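Side-chain contacts in pyridoxal 5'-phosphate synthase subunit PdxT (Thermus thermophilus, PDB 2YWD), which probably hydrolyses glutamine to glutamate and ammonia and passes the ammonia to the PdxS subunit for the synthesis of pyridoxal 5'-phosphate: residues F14-E19 with P173-D178; G48-I53 with V107-F112; G61-V66 with A84-K89; E149-L154 with L160-K165. All coordinates share one frame; numbering follows the deposited sequence.

Contact 1: F14-E19 with P173-D178; sequences FREHKE and PELTED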
loop_
_atom_site.group_PDB
_atom_site.type_symbol
_atom_site.label_atom_id
_atom_site.label_comp_id
_atom_site.label_asym_id
_atom_site.label_seq_id
_atom_site.Cartn_x
_atom_site.Cartn_y
_atom_site.Cartn_z
ATOM N N PHE A 14 -4.855 -9.732 3.775
ATOM C CA PHE A 14 -5.093 -8.734 4.810
ATOM C C PHE A 14 -4.750 -9.335 6.172
ATOM O O PHE A 14 -4.399 -8.620 7.104
ATOM C CB PHE A 14 -6.560 -8.282 4.775
ATOM C CG PHE A 14 -7.551 -9.417 4.799
ATOM C CD1 PHE A 14 -7.933 -10.009 6.001
ATOM C CD2 PHE A 14 -8.088 -9.908 3.612
ATOM C CE1 PHE A 14 -8.838 -11.077 6.019
ATOM C CE2 PHE A 14 -8.991 -10.971 3.618
ATOM C CZ PHE A 14 -9.366 -11.555 4.823
ATOM N N ARG A 15 -4.850 -10.658 6.276
ATOM C CA ARG A 15 -4.544 -11.361 7.523
ATOM C C ARG A 15 -3.163 -10.974 8.050
ATOM O O ARG A 15 -3.013 -10.623 9.219
ATOM C CB ARG A 15 -4.604 -12.877 7.292
ATOM C CG ARG A 15 -4.186 -13.736 8.483
ATOM C CD ARG A 15 -4.228 -15.219 8.100
ATOM N NE ARG A 15 -3.303 -15.518 7.008
ATOM C CZ ARG A 15 -3.397 -16.571 6.199
ATOM N NH1 ARG A 15 -4.384 -17.445 6.350
ATOM N NH2 ARG A 15 -2.507 -16.747 5.231
ATOM N N GLU A 16 -2.156 -11.033 7.182
ATOM C CA GLU A 16 -0.790 -10.702 7.577
ATOM C C GLU A 16 -0.639 -9.279 8.120
ATOM O O GLU A 16 0.167 -9.041 9.022
ATOM C CB GLU A 16 0.167 -10.904 6.397
ATOM C CG GLU A 16 0.514 -12.357 6.077
ATOM C CD GLU A 16 -0.660 -13.168 5.555
ATOM O OE1 GLU A 16 -1.643 -12.572 5.059
ATOM O OE2 GLU A 16 -0.591 -14.413 5.630
ATOM N N HIS A 17 -1.390 -8.329 7.567
ATOM C CA HIS A 17 -1.312 -6.950 8.051
ATOM C C HIS A 17 -1.974 -6.814 9.423
ATOM O O HIS A 17 -1.497 -6.064 10.279
ATOM C CB HIS A 17 -1.964 -5.982 7.053
ATOM C CG HIS A 17 -1.051 -5.556 5.939
ATOM N ND1 HIS A 17 0.024 -4.715 6.138
ATOM C CD2 HIS A 17 -1.064 -5.843 4.615
ATOM C CE1 HIS A 17 0.633 -4.501 4.985
ATOM N NE2 HIS A 17 -0.008 -5.174 4.044
ATOM N N LYS A 18 -3.070 -7.537 9.634
ATOM C CA LYS A 18 -3.751 -7.493 10.925
ATOM C C LYS A 18 -2.799 -8.018 11.999
ATOM O O LYS A 18 -2.712 -7.462 13.089
ATOM C CB LYS A 18 -5.015 -8.354 10.901
ATOM C CG LYS A 18 -6.071 -7.895 9.911
ATOM C CD LYS A 18 -7.329 -8.758 9.997
ATOM C CE LYS A 18 -8.128 -8.487 11.274
ATOM N NZ LYS A 18 -7.384 -8.805 12.526
ATOM N N GLU A 19 -2.089 -9.094 11.676
ATOM C CA GLU A 19 -1.137 -9.693 12.604
ATOM C C GLU A 19 0.007 -8.730 12.885
ATOM O O GLU A 19 0.440 -8.582 14.028
ATOM C CB GLU A 19 -0.582 -10.994 12.026
ATOM C CG GLU A 19 -1.612 -12.094 11.882
ATOM C CD GLU A 19 -1.066 -13.305 11.155
ATOM O OE1 GLU A 19 -1.811 -14.299 11.009
ATOM O OE2 GLU A 19 0.109 -13.263 10.726
ATOM N N PRO A 173 6.075 -5.447 4.005
ATOM C CA PRO A 173 6.577 -5.290 5.373
ATOM C C PRO A 173 5.855 -6.228 6.338
ATOM O O PRO A 173 6.405 -6.611 7.374
ATOM C CB PRO A 173 6.297 -3.821 5.678
ATOM C CG PRO A 173 5.063 -3.542 4.867
ATOM C CD PRO A 173 5.383 -4.228 3.552
ATOM N N GLU A 174 4.627 -6.602 5.986
ATOM C CA GLU A 174 3.823 -7.488 6.824
ATOM C C GLU A 174 4.326 -8.929 6.774
ATOM O O GLU A 174 3.844 -9.786 7.519
ATOM C CB GLU A 174 2.345 -7.447 6.407
ATOM C CG GLU A 174 2.009 -8.253 5.151
ATOM C CD GLU A 174 2.402 -7.569 3.854
ATOM O OE1 GLU A 174 3.107 -6.536 3.896
ATOM O OE2 GLU A 174 2.001 -8.074 2.781
ATOM N N LEU A 175 5.283 -9.204 5.894
ATOM C CA LEU A 175 5.832 -10.551 5.799
ATOM C C LEU A 175 7.099 -10.683 6.632
ATOM O O LEU A 175 7.881 -11.624 6.464
ATOM C CB LEU A 175 6.094 -10.937 4.341
ATOM C CG LEU A 175 4.805 -11.200 3.552
ATOM C CD1 LEU A 175 5.140 -11.717 2.162
ATOM C CD2 LEU A 175 3.946 -12.222 4.302
ATOM N N THR A 176 7.286 -9.723 7.531
ATOM C CA THR A 176 8.413 -9.712 8.456
ATOM C C THR A 176 7.755 -9.478 9.811
ATOM O O THR A 176 6.562 -9.177 9.877
ATOM C CB THR A 176 9.389 -8.539 8.201
ATOM O OG1 THR A 176 8.789 -7.311 8.638
ATOM C CG2 THR A 176 9.733 -8.433 6.720
ATOM N N GLU A 177 8.516 -9.612 10.890
ATOM C CA GLU A 177 7.955 -9.376 12.212
ATOM C C GLU A 177 8.313 -7.974 12.702
ATOM O O GLU A 177 8.027 -7.612 13.843
ATOM C CB GLU A 177 8.452 -10.435 13.198
ATOM C CG GLU A 177 7.999 -11.841 12.839
ATOM C CD GLU A 177 8.073 -12.790 14.013
ATOM O OE1 GLU A 177 7.440 -12.497 15.050
ATOM O OE2 GLU A 177 8.759 -13.828 13.902
ATOM N N ASP A 178 8.926 -7.191 11.820
ATOM C CA ASP A 178 9.341 -5.819 12.115
ATOM C C ASP A 178 8.144 -4.892 11.876
ATOM O O ASP A 178 7.706 -4.725 10.741
ATOM C CB ASP A 178 10.494 -5.432 11.184
ATOM C CG ASP A 178 11.136 -4.110 11.555
ATOM O OD1 ASP A 178 10.476 -3.282 12.216
ATOM O OD2 ASP A 178 12.303 -3.893 11.166
HETATM O O HOH W 1 2.304 -10.464 9.733
#

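Contact 2: G48-I53 with V107-F112; sequences GESTTI and VERNAF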
loop_
_atom_site.group_PDB
_atom_site.type_symbol
_atom_site.label_atom_id
_atom_site.label_comp_id
_atom_site.label_asym_id
_atom_site.label_seq_id
_atom_site.Cartn_x
_atom_site.Cartn_y
_atom_site.Cartn_z
ATOM N N GLY A 48 -1.986 -8.910 -2.802
ATOM C CA GLY A 48 -3.025 -9.801 -3.280
ATOM C C GLY A 48 -3.148 -9.721 -4.787
ATOM O O GLY A 48 -2.160 -9.511 -5.484
ATOM N N GLU A 49 -4.370 -9.877 -5.280
ATOM C CA GLU A 49 -4.642 -9.843 -6.713
ATOM C C GLU A 49 -5.207 -8.460 -7.043
ATOM O O GLU A 49 -6.394 -8.202 -6.851
ATOM C CB GLU A 49 -5.643 -10.953 -7.053
ATOM C CG GLU A 49 -5.573 -11.421 -8.488
ATOM C CD GLU A 49 -5.944 -10.322 -9.447
ATOM O OE1 GLU A 49 -7.152 -10.149 -9.700
ATOM O OE2 GLU A 49 -5.029 -9.625 -9.929
ATOM N N SER A 50 -4.349 -7.575 -7.550
ATOM C CA SER A 50 -4.747 -6.198 -7.839
ATOM C C SER A 50 -5.978 -5.960 -8.708
ATOM O O SER A 50 -6.718 -5.010 -8.457
ATOM C CB SER A 50 -3.561 -5.401 -8.411
ATOM O OG SER A 50 -3.213 -5.810 -9.726
ATOM N N THR A 51 -6.217 -6.794 -9.715
ATOM C CA THR A 51 -7.386 -6.562 -10.564
ATOM C C THR A 51 -8.683 -6.871 -9.815
ATOM O O THR A 51 -9.711 -6.220 -10.032
ATOM C CB THR A 51 -7.347 -7.403 -11.865
ATOM O OG1 THR A 51 -7.731 -8.755 -11.583
ATOM C CG2 THR A 51 -5.948 -7.384 -12.472
ATOM N N THR A 52 -8.629 -7.858 -8.927
ATOM C CA THR A 52 -9.797 -8.250 -8.144
ATOM C C THR A 52 -10.079 -7.233 -7.039
ATOM O O THR A 52 -11.220 -6.807 -6.856
ATOM C CB THR A 52 -9.600 -9.653 -7.540
ATOM O OG1 THR A 52 -9.491 -10.607 -8.606
ATOM C CG2 THR A 52 -10.769 -10.032 -6.643
ATOM N N ILE A 53 -9.044 -6.843 -6.302
ATOM C CA ILE A 53 -9.213 -5.854 -5.244
ATOM C C ILE A 53 -9.789 -4.585 -5.873
ATOM O O ILE A 53 -10.706 -3.970 -5.329
ATOM C CB ILE A 53 -7.869 -5.536 -4.556
ATOM C CG1 ILE A 53 -7.459 -6.718 -3.673
ATOM C CG2 ILE A 53 -7.984 -4.261 -3.717
ATOM C CD1 ILE A 53 -6.046 -6.614 -3.111
ATOM N N VAL A 107 3.041 2.591 -12.444
ATOM C CA VAL A 107 3.486 1.311 -11.915
ATOM C C VAL A 107 3.265 0.179 -12.902
ATOM O O VAL A 107 2.201 0.075 -13.513
ATOM C CB VAL A 107 2.741 0.952 -10.611
ATOM C CG1 VAL A 107 3.146 -0.442 -10.145
ATOM C CG2 VAL A 107 3.051 1.981 -9.532
ATOM N N GLU A 108 4.273 -0.672 -13.057
ATOM C CA GLU A 108 4.147 -1.814 -13.950
ATOM C C GLU A 108 4.098 -3.068 -13.082
ATOM O O GLU A 108 4.978 -3.299 -12.249
ATOM C CB GLU A 108 5.327 -1.894 -14.921
ATOM C CG GLU A 108 5.070 -2.859 -16.073
ATOM C CD GLU A 108 6.262 -3.027 -16.991
ATOM O OE1 GLU A 108 7.186 -2.184 -16.939
ATOM O OE2 GLU A 108 6.266 -4.005 -17.772
ATOM N N ARG A 109 3.056 -3.865 -13.271
ATOM C CA ARG A 109 2.872 -5.089 -12.502
ATOM C C ARG A 109 3.958 -6.130 -12.772
ATOM O O ARG A 109 4.434 -6.256 -13.902
ATOM C CB ARG A 109 1.490 -5.680 -12.819
ATOM C CG ARG A 109 0.325 -4.889 -12.224
ATOM C CD ARG A 109 -0.991 -5.226 -12.922
ATOM N NE ARG A 109 -1.104 -6.658 -13.183
ATOM C CZ ARG A 109 -2.056 -7.216 -13.921
ATOM N NH1 ARG A 109 -3.002 -6.469 -14.476
ATOM N NH2 ARG A 109 -2.042 -8.525 -14.133
ATOM N N ASN A 110 4.354 -6.846 -11.716
ATOM C CA ASN A 110 5.349 -7.929 -11.778
ATOM C C ASN A 110 6.372 -7.710 -12.898
ATOM O O ASN A 110 6.469 -8.503 -13.841
ATOM C CB ASN A 110 4.597 -9.255 -11.973
ATOM C CG ASN A 110 5.500 -10.467 -11.907
ATOM O OD1 ASN A 110 6.574 -10.426 -11.317
ATOM N ND2 ASN A 110 5.050 -11.569 -12.502
ATOM N N ALA A 111 7.158 -6.647 -12.764
ATOM C CA ALA A 111 8.117 -6.274 -13.795
ATOM C C ALA A 111 9.602 -6.301 -13.456
ATOM O O ALA A 111 10.397 -5.704 -14.186
ATOM C CB ALA A 111 7.745 -4.882 -14.322
ATOM N N PHE A 112 9.995 -6.995 -12.391
ATOM C CA PHE A 112 11.413 -7.034 -12.020
ATOM C C PHE A 112 12.322 -7.827 -12.954
ATOM O O PHE A 112 13.543 -7.650 -12.936
ATOM C CB PHE A 112 11.589 -7.551 -10.597
ATOM C CG PHE A 112 11.740 -6.466 -9.589
ATOM C CD1 PHE A 112 10.634 -5.967 -8.908
ATOM C CD2 PHE A 112 12.991 -5.912 -9.340
ATOM C CE1 PHE A 112 10.772 -4.930 -7.988
ATOM C CE2 PHE A 112 13.142 -4.875 -8.423
ATOM C CZ PHE A 112 12.030 -4.383 -7.745
#

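Contact 3: G61-V66 with A84-K89; sequences GIEDEV and AIWLAK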
loop_
_atom_site.group_PDB
_atom_site.type_symbol
_atom_site.label_atom_id
_atom_site.label_comp_id
_atom_site.label_asym_id
_atom_site.label_seq_id
_atom_site.Cartn_x
_atom_site.Cartn_y
_atom_site.Cartn_z
ATOM N N GLY A 61 -18.439 0.610 -3.923
ATOM C CA GLY A 61 -18.410 2.027 -3.599
ATOM C C GLY A 61 -17.281 2.441 -2.664
ATOM O O GLY A 61 -17.206 3.597 -2.245
ATOM N N ILE A 62 -16.398 1.506 -2.337
ATOM C CA ILE A 62 -15.285 1.801 -1.438
ATOM C C ILE A 62 -14.261 2.721 -2.104
ATOM O O ILE A 62 -13.766 3.660 -1.484
ATOM C CB ILE A 62 -14.619 0.486 -0.954
ATOM C CG1 ILE A 62 -15.601 -0.263 -0.041
ATOM C CG2 ILE A 62 -13.323 0.783 -0.197
ATOM C CD1 ILE A 62 -15.179 -1.672 0.335
ATOM N N GLU A 63 -13.968 2.469 -3.373
ATOM C CA GLU A 63 -13.011 3.284 -4.122
ATOM C C GLU A 63 -13.382 4.772 -4.069
ATOM O O GLU A 63 -12.579 5.615 -3.673
ATOM C CB GLU A 63 -12.975 2.825 -5.584
ATOM C CG GLU A 63 -12.013 3.612 -6.477
ATOM C CD GLU A 63 -12.306 3.412 -7.957
ATOM O OE1 GLU A 63 -12.508 2.255 -8.373
ATOM O OE2 GLU A 63 -12.323 4.413 -8.705
ATOM N N ASP A 64 -14.610 5.084 -4.463
ATOM C CA ASP A 64 -15.079 6.462 -4.486
ATOM C C ASP A 64 -15.075 7.146 -3.116
ATOM O O ASP A 64 -14.693 8.312 -3.007
ATOM C CB ASP A 64 -16.471 6.501 -5.119
ATOM C CG ASP A 64 -16.459 5.982 -6.552
ATOM O OD1 ASP A 64 -17.481 5.425 -7.004
ATOM O OD2 ASP A 64 -15.419 6.136 -7.227
ATOM N N GLU A 65 -15.484 6.427 -2.074
ATOM C CA GLU A 65 -15.503 7.000 -0.728
ATOM C C GLU A 65 -14.074 7.249 -0.253
ATOM O O GLU A 65 -13.784 8.272 0.370
ATOM C CB GLU A 65 -16.225 6.062 0.240
ATOM C CG GLU A 65 -16.374 6.594 1.668
ATOM C CD GLU A 65 -17.097 7.933 1.742
ATOM O OE1 GLU A 65 -17.940 8.214 0.864
ATOM O OE2 GLU A 65 -16.833 8.702 2.690
ATOM N N VAL A 66 -13.175 6.317 -0.548
ATOM C CA VAL A 66 -11.789 6.491 -0.149
ATOM C C VAL A 66 -11.211 7.723 -0.852
ATOM O O VAL A 66 -10.515 8.529 -0.230
ATOM C CB VAL A 66 -10.944 5.245 -0.494
ATOM C CG1 VAL A 66 -9.474 5.556 -0.329
ATOM C CG2 VAL A 66 -11.334 4.083 0.417
ATOM N N ALA A 84 -0.227 -1.021 -3.640
ATOM C CA ALA A 84 0.543 0.039 -4.293
ATOM C C ALA A 84 0.026 0.221 -5.718
ATOM O O ALA A 84 -0.075 1.342 -6.225
ATOM C CB ALA A 84 2.031 -0.318 -4.314
ATOM N N ILE A 85 -0.292 -0.894 -6.365
ATOM C CA ILE A 85 -0.820 -0.861 -7.722
ATOM C C ILE A 85 -2.175 -0.146 -7.725
ATOM O O ILE A 85 -2.446 0.696 -8.583
ATOM C CB ILE A 85 -0.987 -2.297 -8.267
ATOM C CG1 ILE A 85 0.392 -2.946 -8.434
ATOM C CG2 ILE A 85 -1.725 -2.271 -9.599
ATOM C CD1 ILE A 85 0.338 -4.460 -8.618
ATOM N N TRP A 86 -3.017 -0.484 -6.751
ATOM C CA TRP A 86 -4.349 0.113 -6.618
ATOM C C TRP A 86 -4.276 1.630 -6.457
ATOM O O TRP A 86 -5.137 2.359 -6.954
ATOM C CB TRP A 86 -5.066 -0.490 -5.405
ATOM C CG TRP A 86 -6.500 -0.093 -5.280
ATOM C CD1 TRP A 86 -7.526 -0.451 -6.113
ATOM C CD2 TRP A 86 -7.083 0.717 -4.249
ATOM N NE1 TRP A 86 -8.711 0.083 -5.661
ATOM C CE2 TRP A 86 -8.467 0.804 -4.518
ATOM C CE3 TRP A 86 -6.569 1.376 -3.122
ATOM C CZ2 TRP A 86 -9.348 1.525 -3.700
ATOM C CZ3 TRP A 86 -7.446 2.096 -2.309
ATOM C CH2 TRP A 86 -8.821 2.163 -2.605
ATOM N N LEU A 87 -3.247 2.102 -5.760
ATOM C CA LEU A 87 -3.074 3.535 -5.524
ATOM C C LEU A 87 -2.572 4.319 -6.739
ATOM O O LEU A 87 -2.868 5.505 -6.883
ATOM C CB LEU A 87 -2.100 3.758 -4.357
ATOM C CG LEU A 87 -2.519 3.298 -2.958
ATOM C CD1 LEU A 87 -1.314 3.330 -2.016
ATOM C CD2 LEU A 87 -3.627 4.200 -2.439
ATOM N N ALA A 88 -1.822 3.653 -7.610
ATOM C CA ALA A 88 -1.232 4.291 -8.787
ATOM C C ALA A 88 -2.203 4.918 -9.782
ATOM O O ALA A 88 -3.204 4.316 -10.169
ATOM C CB ALA A 88 -0.337 3.295 -9.514
ATOM N N LYS A 89 -1.883 6.135 -10.205
ATOM C CA LYS A 89 -2.709 6.842 -11.172
ATOM C C LYS A 89 -2.648 6.122 -12.516
ATOM O O LYS A 89 -3.632 6.087 -13.257
ATOM C CB LYS A 89 -2.223 8.286 -11.333
ATOM C CG LYS A 89 -3.034 9.089 -12.341
ATOM C CD LYS A 89 -2.824 10.580 -12.166
ATOM C CE LYS A 89 -3.362 11.057 -10.824
ATOM N NZ LYS A 89 -4.834 10.856 -10.693
HETATM O O HOH W 2 -11.064 0.277 -7.324
#

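Contact 4: E149-L154 with L160-K165; sequences EVLARL and LVRQGK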
loop_
_atom_site.group_PDB
_atom_site.type_symbol
_atom_site.label_atom_id
_atom_site.label_comp_id
_atom_site.label_asym_id
_atom_site.label_seq_id
_atom_site.Cartn_x
_atom_site.Cartn_y
_atom_site.Cartn_z
ATOM N N GLU A 149 7.730 11.612 -2.754
ATOM C CA GLU A 149 8.993 11.431 -2.058
ATOM C C GLU A 149 9.429 9.963 -2.053
ATOM O O GLU A 149 8.620 9.069 -1.811
ATOM C CB GLU A 149 8.852 11.950 -0.622
ATOM C CG GLU A 149 10.042 11.693 0.279
ATOM C CD GLU A 149 9.901 12.385 1.626
ATOM O OE1 GLU A 149 8.801 12.315 2.220
ATOM O OE2 GLU A 149 10.891 12.993 2.091
ATOM N N VAL A 150 10.704 9.717 -2.336
ATOM C CA VAL A 150 11.227 8.353 -2.329
ATOM C C VAL A 150 11.860 8.104 -0.968
ATOM O O VAL A 150 12.853 8.741 -0.616
ATOM C CB VAL A 150 12.293 8.142 -3.431
ATOM C CG1 VAL A 150 12.856 6.727 -3.349
ATOM C CG2 VAL A 150 11.678 8.384 -4.801
ATOM N N LEU A 151 11.284 7.184 -0.201
ATOM C CA LEU A 151 11.789 6.873 1.133
ATOM C C LEU A 151 12.766 5.702 1.160
ATOM O O LEU A 151 13.498 5.525 2.134
ATOM C CB LEU A 151 10.618 6.581 2.073
ATOM C CG LEU A 151 9.611 7.720 2.241
ATOM C CD1 LEU A 151 8.447 7.250 3.104
ATOM C CD2 LEU A 151 10.301 8.921 2.877
ATOM N N ALA A 152 12.775 4.899 0.098
ATOM C CA ALA A 152 13.672 3.753 0.028
ATOM C C ALA A 152 13.860 3.278 -1.405
ATOM O O ALA A 152 12.941 3.355 -2.225
ATOM C CB ALA A 152 13.136 2.606 0.890
ATOM N N ARG A 153 15.059 2.782 -1.695
ATOM C CA ARG A 153 15.389 2.286 -3.025
ATOM C C ARG A 153 16.121 0.957 -2.961
ATOM O O ARG A 153 16.788 0.650 -1.974
ATOM C CB ARG A 153 16.313 3.271 -3.756
ATOM C CG ARG A 153 15.764 4.666 -3.972
ATOM C CD ARG A 153 16.876 5.605 -4.455
ATOM N NE ARG A 153 16.424 6.993 -4.543
ATOM C CZ ARG A 153 15.909 7.557 -5.630
ATOM N NH1 ARG A 153 15.772 6.861 -6.756
ATOM N NH2 ARG A 153 15.522 8.826 -5.587
ATOM N N LEU A 154 15.979 0.166 -4.019
ATOM C CA LEU A 154 16.713 -1.087 -4.137
ATOM C C LEU A 154 17.707 -0.650 -5.202
ATOM O O LEU A 154 17.365 -0.575 -6.376
ATOM C CB LEU A 154 15.827 -2.214 -4.668
ATOM C CG LEU A 154 16.590 -3.501 -4.989
ATOM C CD1 LEU A 154 17.493 -3.883 -3.819
ATOM C CD2 LEU A 154 15.597 -4.612 -5.290
ATOM N N LEU A 160 9.768 2.332 -1.973
ATOM C CA LEU A 160 8.889 2.853 -0.922
ATOM C C LEU A 160 8.739 4.337 -1.226
ATOM O O LEU A 160 9.724 5.073 -1.233
ATOM C CB LEU A 160 9.491 2.673 0.475
ATOM C CG LEU A 160 8.608 3.231 1.609
ATOM C CD1 LEU A 160 7.289 2.460 1.651
ATOM C CD2 LEU A 160 9.321 3.116 2.953
ATOM N N VAL A 161 7.511 4.771 -1.495
ATOM C CA VAL A 161 7.276 6.167 -1.826
ATOM C C VAL A 161 6.141 6.761 -1.009
ATOM O O VAL A 161 5.258 6.046 -0.539
ATOM C CB VAL A 161 6.948 6.337 -3.322
ATOM C CG1 VAL A 161 8.079 5.774 -4.172
ATOM C CG2 VAL A 161 5.636 5.638 -3.651
ATOM N N ARG A 162 6.169 8.078 -0.854
ATOM C CA ARG A 162 5.150 8.776 -0.086
ATOM C C ARG A 162 4.682 10.055 -0.770
ATOM O O ARG A 162 5.476 10.793 -1.352
ATOM C CB ARG A 162 5.684 9.109 1.310
ATOM C CG ARG A 162 4.750 9.976 2.145
ATOM C CD ARG A 162 5.305 10.246 3.539
ATOM N NE ARG A 162 4.435 11.148 4.293
ATOM C CZ ARG A 162 4.629 11.513 5.558
ATOM N NH1 ARG A 162 5.670 11.055 6.243
ATOM N NH2 ARG A 162 3.777 12.346 6.142
ATOM N N GLN A 163 3.379 10.292 -0.703
ATOM C CA GLN A 163 2.767 11.482 -1.265
ATOM C C GLN A 163 1.750 11.931 -0.231
ATOM O O GLN A 163 0.624 11.435 -0.204
ATOM C CB GLN A 163 2.063 11.157 -2.581
ATOM C CG GLN A 163 1.269 12.314 -3.154
ATOM C CD GLN A 163 0.475 11.915 -4.381
ATOM O OE1 GLN A 163 1.039 11.647 -5.443
ATOM N NE2 GLN A 163 -0.844 11.863 -4.238
ATOM N N GLY A 164 2.157 12.857 0.632
ATOM C CA GLY A 164 1.256 13.331 1.667
ATOM C C GLY A 164 0.949 12.204 2.636
ATOM O O GLY A 164 1.860 11.632 3.235
ATOM N N LYS A 165 -0.328 11.870 2.781
ATOM C CA LYS A 165 -0.726 10.799 3.685
ATOM C C LYS A 165 -0.936 9.470 2.968
ATOM O O LYS A 165 -1.604 8.575 3.482
ATOM C CB LYS A 165 -1.986 11.204 4.451
ATOM C CG LYS A 165 -1.706 12.230 5.540
ATOM C CD LYS A 165 -2.966 12.610 6.295
ATOM C CE LYS A 165 -2.634 13.416 7.548
ATOM N NZ LYS A 165 -1.828 14.629 7.243
#

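Contact 1: F14-E19 with P173-D178
Glu174 lies over one face of the imidazole of His17, and its side chain can be followed outward across that ring. CB comes first, a CH-pi contact 3.7 Å from the centroid of the His17 ring and 16° off its normal. CG, placed between the backbone N and the carbonyl carbon (chi1 78°), meets Glu16 CB at 3.5 Å. The chain then bends at chi2, which folds the carboxylate back over the imidazole: Glu174 CD stands 3.4 Å from His17 NE2, and the two planes are only 23° apart. OE1 lies equally close to His17 CE1 and NE2, at 3.4 Å, and for NE2 the angle is too poor for a hydrogen bond. OE2 instead accepts from ND1 of His172, the pairing expected of the predicted Cys-His-Glu charge relay of a class I glutaminase, in which helix 14-22 thus backs the acidic member. The imidazole is held by other partners, NE2 by Thr80 OG1 and ND1 by His182 NE2. Were His17 an alanine, the Glu174 carboxylate would probably lose the flat surface it lies on, and Thr80 and His182 their shared partner. Further out, Glu16 CG touches Leu175 CD2 at 3.9 Å, while Glu16 OE2 turns back to Arg15, which grips it side-on through NE and NH2; the NH2 bond, 3.0 Å, uses the syn lone pair. One water donates to both backbone carbonyls, Glu16 O at 2.7 Å and Glu174 O at 2.8 Å.

Contact 2: G48-I53 with V107-F112
Van der Waals contact alone joins Arg109 directly to the start of helix 50-59. Arg109 CD lies 3.9 Å from Ser50 OG, and Arg109 NH1 is 3.7 Å from the methyl CG2 of Thr51, whose side chain crosses the arginine at about a right angle. A bend at chi3 (41°) turns the guanidinium out of the line of its own chain, and both partners approach it obliquely. Polar links run through a third residue: Gln97 accepts from Arg109 NH1 with OE1 and donates to Ser50 OG with NE2, so one amide ties the two sides together. Tyr94 adds a cation-pi contact to the guanidinium. Replacing Arg109 by an alanine would probably leave Gln97 OE1 and the ring of Tyr94 without their cationic partner and open a gap beside Thr51 CG2. At the N-cap, Glu49 OE2 accepts from Thr51 N at 3.1 Å, a capping bond; OE1 also takes the hydroxyl Thr52 OG1 at 2.6 Å. Glu49 OE2 and Arg109 NH2 remain 5.3 Å apart, a separation at which opposite charges may still attract. Gly48, Glu49, Ser50 and Arg109 are all predicted to bind L-glutamine, consistent with this being one wall of the substrate pocket of a class I glutaminase.

Contact 3: G61-V66 with A84-K89
Helix 82-87, which leaves the probable nucleophile elbow at Cys81, is packed here against the first turn of helix 62-71, and the link is the indole of Trp86. With CG anti to the backbone N (chi1 -172°), the ring is carried across to the other helix, bridging backbones whose nearest CA atoms, those of Glu63 and Trp86, are 9.6 Å apart. The far end of its six-membered ring does the touching. Trp86 CZ2 lies 4.1 Å from Glu63 CA, which sits at the ring edge and near its plane, and Glu63 CB is only slightly farther from the same carbon, at 4.3 Å. Next along the rim, Trp86 CH2 meets Val66 CG1 at 4.1 Å. The valine methyl comes in obliquely, and the two side chains reach toward each other from opposite directions. Glu63 and Val66, three residues apart in the sequence, thus receive the indole on one side of their helix. In the fold, both helices pack beside the central sheet: Val66 and Leu87 each touch Leu77 of strand 76-80. The polar edge of the indole is served by a water bridge, in which a single water accepts from Trp86 NE1 at 2.9 Å and donates to Glu63 OE1 at 2.7 Å. That carboxylate is also paired with two arginines, OE1 with Arg58 NE and OE2 with Arg67 NH2, so both oxygens are held and the negative charge is probably well compensated. Leu100 packs on Trp86 as well, bringing a loop onto the indole.

Contact 4: E149-L154 with L160-K165
Leu151 and Ala152 both stand opposite Leu160, a classic beta bulge in the antiparallel hairpin of strands 149-154 and 157-163 at the edge of the mixed seven-stranded sheet. Leu160 O receives both amides, Leu151 N at 2.8 Å and, weakly, Ala152 N at 3.3 Å. The extra residue lets two neighbouring side chains flank one leucine. Ala152 shares a sheet face with Leu160, CB to CB at 3.7 Å, while Leu160 CD2 lies against Leu151 CB at 3.8 Å. Leu151 CG lies anti to the carbonyl carbon (chi1 -60°), and from there CD1 reaches Arg162, which is on the same face as Leu160; CD1 touches Arg162 CB at 3.8 Å, the two side chains crossing at a slant. Leu167 of strand 166-169 packs on Leu151, Leu160 and Arg162 alike, carrying this packing on to the neighbouring strand. Val150 and Val161 form a non-hydrogen-bonded pair on the other face, but their methyls meet only loosely. Glu149 and Arg162 form the hydrogen-bonded pair beyond it, joined by two backbone bonds, Glu149 N to Arg162 O and Arg162 N to Glu149 O. Their charged ends do not meet: Glu149 OE1 and Arg162 NE are 5.0 Å apart. The arginine runs out fully extended: NH1 reaches Tyr184 OH, and NE donates to Gly164 O at 2.8 Å, 158° at the hydrogen and in the carbonyl plane.

Contacts 1 and 2 both hold residues of the predicted glutaminase site. Contact 1 holds Glu174 of the predicted charge relay, whereas contact 2 brings together predicted glutamine-binding residues, with the side chain of Ser50 about 7 Å from that of the predicted nucleophile Cys81. Their centres are 19 Å apart and their nearest atoms about 7 Å. Contact 3 backs contact 2 directly: Ile85 packs on both segments of it, its CD1 3.6 Å from Arg109 CG and its CG2 3.8 Å from Ser50 CB. Contact 4 is more remote from catalysis, the side chain of Leu160 being about 10 Å from that of Glu174, yet it touches contact 2 where Leu154 CD2 meets Phe112 CE2 at 4.0 Å.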